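Local coordinates for protein separin (Saccharomyces cerevisiae, PDB 5U1T) that cleaves the MCD1/SCC1 subunit of cohesin at the onset of anaphase as a caspase-like cysteine protease held inactive by securin for most of the cell cycle, at residues A[790-793]-A[794-797]; A[811-814]-A[815-818]. One frame throughout, in Å; residues are numbered along the deposited sequence.

Following the chain from its N terminus, interaction 1 (790-793 with 794-797) comes first, within helix 782-805; interaction 2 (811-814 with 815-818) follows within the next helix, 809-825. Each closes one turn of its own helix, so neither contact nests in or crosses the other: they stand in series, their centres about 13 Å apart. The short connection between the helices folds the second back against the first, and there the two contacts meet, F796 CE1 lying 3.7 Å from E818 CB. Helix 829-845 packs against both. Interaction 1 also faces helices 729-752 and 756-775, whereas interaction 2 reaches loop residues Y1505 and L1508, and both touch the chain of another protein.

Interaction 1: A[790-793]-A[794-797]; sequences KSLS and FSFF
L792 O accepts two bonds: the hydroxyl S795 OG donates to it at 3.3 Å, and F796 N makes a weak backbone bond to it at 3.4 Å. The hydroxyl comes in above the carbonyl plane. Serine suits a buried helical position, since its short side chain, with OG set between the backbone N and the carbonyl carbon (chi1 81°), can return its proton to the carbonyl one turn back. L792 O also lies at the edge of the F796 ring, near its plane, 3.2 Å from F796 CD2. L792 and F796 lie side by side and point the same way, L792 CD1 4.1 Å from F796 CE2; both apolar groups also pack on an aromatic side chain in the chain of another protein. These are i to i+3 and i to i+4 neighbours on alpha-helix 782-805, packed among helices 729-752, 756-775, 809-825 and 829-845 of the helical part of separase. On another side of this turn, F797 N bonds to S793 O at 3.0 Å and 173°, nearly straight. The same oxygen lies over one face of the F797 ring, offset toward the rim and 3.1 Å from F797 CG, with CG anti to the carbonyl carbon (chi1 -59°). F797 stacks farther out on F838. S793 touches C835, and its OG bonds to L789 O, with K790 O also within reach of the one proton.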
loop_
_atom_site.group_PDB
_atom_site.type_symbol
_atom_site.label_atom_id
_atom_site.label_comp_id
_atom_site.label_asym_id
_atom_site.label_seq_id
_atom_site.Cartn_x
_atom_site.Cartn_y
_atom_site.Cartn_z
ATOM N N LYS A 790 -2.642 0.916 2.056
ATOM C CA LYS A 790 -2.468 2.280 1.592
ATOM C C LYS A 790 -2.805 2.348 0.100
ATOM O O LYS A 790 -3.511 3.243 -0.353
ATOM C CB LYS A 790 -1.040 2.768 1.870
ATOM C CG LYS A 790 -0.854 3.414 3.245
ATOM C CD LYS A 790 -1.732 4.709 3.398
ATOM C CE LYS A 790 -1.478 5.498 4.732
ATOM N NZ LYS A 790 -2.372 6.718 4.886
ATOM N N SER A 791 -2.330 1.369 -0.654
ATOM C CA SER A 791 -2.524 1.350 -2.095
ATOM C C SER A 791 -3.958 1.083 -2.527
ATOM O O SER A 791 -4.426 1.638 -3.524
ATOM C CB SER A 791 -1.610 0.311 -2.729
ATOM O OG SER A 791 -0.414 0.917 -3.162
ATOM N N LEU A 792 -4.650 0.228 -1.790
ATOM C CA LEU A 792 -5.973 -0.215 -2.204
ATOM C C LEU A 792 -7.004 0.834 -1.894
ATOM O O LEU A 792 -7.980 0.979 -2.622
ATOM C CB LEU A 792 -6.353 -1.522 -1.516
ATOM C CG LEU A 792 -7.625 -2.209 -2.002
ATOM C CD1 LEU A 792 -7.705 -2.207 -3.544
ATOM C CD2 LEU A 792 -7.700 -3.628 -1.450
ATOM N N SER A 793 -6.798 1.544 -0.790
ATOM C CA SER A 793 -7.714 2.606 -0.408
ATOM C C SER A 793 -7.515 3.785 -1.349
ATOM O O SER A 793 -8.470 4.453 -1.715
ATOM C CB SER A 793 -7.514 3.022 1.057
ATOM O OG SER A 793 -6.145 3.235 1.341
ATOM N N PHE A 794 -6.267 4.000 -1.754
ATOM C CA PHE A 794 -5.903 5.064 -2.679
ATOM C C PHE A 794 -6.650 4.885 -3.995
ATOM O O PHE A 794 -7.236 5.834 -4.517
ATOM C CB PHE A 794 -4.388 5.071 -2.920
ATOM C CG PHE A 794 -3.922 6.073 -3.954
ATOM C CD1 PHE A 794 -4.165 5.877 -5.319
ATOM C CD2 PHE A 794 -3.198 7.189 -3.570
ATOM C CE1 PHE A 794 -3.728 6.792 -6.270
ATOM C CE2 PHE A 794 -2.744 8.106 -4.515
ATOM C CZ PHE A 794 -3.012 7.907 -5.865
ATOM N N SER A 795 -6.618 3.670 -4.538
ATOM C CA SER A 795 -7.208 3.455 -5.840
ATOM C C SER A 795 -8.738 3.591 -5.780
ATOM O O SER A 795 -9.325 4.052 -6.738
ATOM C CB SER A 795 -6.789 2.103 -6.414
ATOM O OG SER A 795 -7.578 1.083 -5.870
ATOM N N PHE A 796 -9.389 3.257 -4.671
ATOM C CA PHE A 796 -10.807 3.625 -4.534
ATOM C C PHE A 796 -11.035 5.151 -4.487
ATOM O O PHE A 796 -11.854 5.670 -5.231
ATOM C CB PHE A 796 -11.432 2.980 -3.298
ATOM C CG PHE A 796 -11.906 1.572 -3.532
ATOM C CD1 PHE A 796 -13.105 1.334 -4.201
ATOM C CD2 PHE A 796 -11.140 0.487 -3.108
ATOM C CE1 PHE A 796 -13.546 0.038 -4.438
ATOM C CE2 PHE A 796 -11.568 -0.809 -3.339
ATOM C CZ PHE A 796 -12.778 -1.040 -4.002
ATOM N N PHE A 797 -10.317 5.852 -3.616
ATOM C CA PHE A 797 -10.309 7.304 -3.622
ATOM C C PHE A 797 -10.117 7.852 -5.056
ATOM O O PHE A 797 -10.907 8.664 -5.536
ATOM C CB PHE A 797 -9.207 7.850 -2.704
ATOM C CG PHE A 797 -9.330 7.427 -1.259
ATOM C CD1 PHE A 797 -10.503 6.874 -0.762
ATOM C CD2 PHE A 797 -8.254 7.588 -0.386
ATOM C CE1 PHE A 797 -10.593 6.480 0.588
ATOM C CE2 PHE A 797 -8.337 7.206 0.951
ATOM C CZ PHE A 797 -9.510 6.659 1.443
#

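Interaction 2: A[811-814]-A[815-818]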
loop_
_atom_site.group_PDB
_atom_site.type_symbol
_atom_site.label_atom_id
_atom_site.label_comp_id
_atom_site.label_asym_id
_atom_site.label_seq_id
_atom_site.Cartn_x
_atom_site.Cartn_y
_atom_site.Cartn_z
ATOM N N ASP A 811 -21.268 5.480 -11.270
ATOM C CA ASP A 811 -20.054 4.744 -10.937
ATOM C C ASP A 811 -19.580 5.075 -9.544
ATOM O O ASP A 811 -18.926 4.268 -8.901
ATOM C CB ASP A 811 -18.938 5.048 -11.926
ATOM C CG ASP A 811 -19.275 4.615 -13.328
ATOM O OD1 ASP A 811 -18.983 3.452 -13.665
ATOM O OD2 ASP A 811 -19.823 5.433 -14.089
ATOM N N CYS A 812 -19.901 6.278 -9.094
ATOM C CA CYS A 812 -19.493 6.713 -7.775
ATOM C C CYS A 812 -20.235 5.926 -6.717
ATOM O O CYS A 812 -19.651 5.485 -5.722
ATOM C CB CYS A 812 -19.736 8.213 -7.606
ATOM S SG CYS A 812 -18.461 9.231 -8.371
ATOM N N GLU A 813 -21.530 5.746 -6.945
ATOM C CA GLU A 813 -22.328 4.942 -6.044
ATOM C C GLU A 813 -21.759 3.542 -5.962
ATOM O O GLU A 813 -21.673 2.975 -4.881
ATOM C CB GLU A 813 -23.780 4.892 -6.495
ATOM C CG GLU A 813 -24.572 6.120 -6.137
ATOM C CD GLU A 813 -24.568 6.418 -4.647
ATOM O OE1 GLU A 813 -23.836 7.335 -4.225
ATOM O OE2 GLU A 813 -25.310 5.750 -3.896
ATOM N N PHE A 814 -21.355 2.987 -7.101
ATOM C CA PHE A 814 -20.874 1.613 -7.122
ATOM C C PHE A 814 -19.606 1.468 -6.290
ATOM O O PHE A 814 -19.483 0.571 -5.443
ATOM C CB PHE A 814 -20.609 1.150 -8.552
ATOM C CG PHE A 814 -20.096 -0.260 -8.637
ATOM C CD1 PHE A 814 -18.727 -0.528 -8.556
ATOM C CD2 PHE A 814 -20.974 -1.319 -8.783
ATOM C CE1 PHE A 814 -18.244 -1.841 -8.621
ATOM C CE2 PHE A 814 -20.498 -2.626 -8.856
ATOM C CZ PHE A 814 -19.130 -2.886 -8.772
ATOM N N TYR A 815 -18.658 2.362 -6.552
ATOM C CA TYR A 815 -17.363 2.294 -5.919
ATOM C C TYR A 815 -17.456 2.621 -4.442
ATOM O O TYR A 815 -16.865 1.937 -3.614
ATOM C CB TYR A 815 -16.404 3.221 -6.642
ATOM C CG TYR A 815 -15.921 2.589 -7.907
ATOM C CD1 TYR A 815 -15.382 1.319 -7.887
ATOM C CD2 TYR A 815 -16.036 3.229 -9.131
ATOM C CE1 TYR A 815 -14.938 0.715 -9.037
ATOM C CE2 TYR A 815 -15.595 2.623 -10.302
ATOM C CZ TYR A 815 -15.049 1.362 -10.238
ATOM O OH TYR A 815 -14.600 0.730 -11.374
ATOM N N SER A 816 -18.231 3.647 -4.118
ATOM C CA SER A 816 -18.358 4.076 -2.736
ATOM C C SER A 816 -18.979 2.951 -1.932
ATOM O O SER A 816 -18.604 2.716 -0.785
ATOM C CB SER A 816 -19.186 5.370 -2.612
ATOM O OG SER A 816 -20.578 5.122 -2.665
ATOM N N LYS A 817 -19.907 2.234 -2.548
ATOM C CA LYS A 817 -20.468 1.052 -1.916
ATOM C C LYS A 817 -19.433 -0.074 -1.723
ATOM O O LYS A 817 -19.399 -0.715 -0.678
ATOM C CB LYS A 817 -21.657 0.556 -2.723
ATOM C CG LYS A 817 -22.917 1.354 -2.472
ATOM C CD LYS A 817 -23.927 1.164 -3.589
ATOM C CE LYS A 817 -25.102 2.128 -3.437
ATOM N NZ LYS A 817 -26.135 1.932 -4.514
ATOM N N GLU A 818 -18.589 -0.312 -2.716
ATOM C CA GLU A 818 -17.582 -1.343 -2.574
ATOM C C GLU A 818 -16.614 -0.958 -1.474
ATOM O O GLU A 818 -16.237 -1.785 -0.657
ATOM C CB GLU A 818 -16.837 -1.575 -3.886
ATOM C CG GLU A 818 -17.599 -2.427 -4.886
ATOM C CD GLU A 818 -17.827 -3.836 -4.368
ATOM O OE1 GLU A 818 -16.823 -4.515 -4.025
ATOM O OE2 GLU A 818 -19.006 -4.267 -4.284
#
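F814 and Y815 form a T-shaped pair: the edge of the F814 ring is directed at one face of Y815, with planes at 88° and centroids 5.5 Å apart. F814 CD1 does the touching, above the Y815 face but offset toward its rim, 3.9 Å from Y815 CD1. The differing first torsions bring the neighbouring rings together: F814 CG is anti to the backbone N (chi1 179°), Y815 CG anti to the carbonyl carbon (chi1 -79°). Beside F814, the aliphatic part of E818 runs the same way, its CG 3.8 Å from F814 CE1. Glutamate suits this position by offering methylenes to the ring and a carboxylate farther out, where OE1 pairs with R821. The tyrosine hydroxyl bonds to an acidic side chain in the chain of another protein, and the F814 ring meets an aromatic side chain of that chain with planes roughly perpendicular. One turn on from E813, K817 runs obliquely across it with its chain extended beyond CG; K817 NZ and E813 OE2 form a long salt bridge at 4.0 Å. The other carboxylate oxygen, E813 OE1, is hydrogen-bonded to Y842 OH of helix 829-845. The i to i+4 backbone bonds of the turn are all present, S816 N to C812 O being 2.8 Å. The arrangement is that of an alpha-helix packed in a helical array, with i to i+4 pairs along its turns, whose D811, F814, Y815 and E818 meet the chain of another protein.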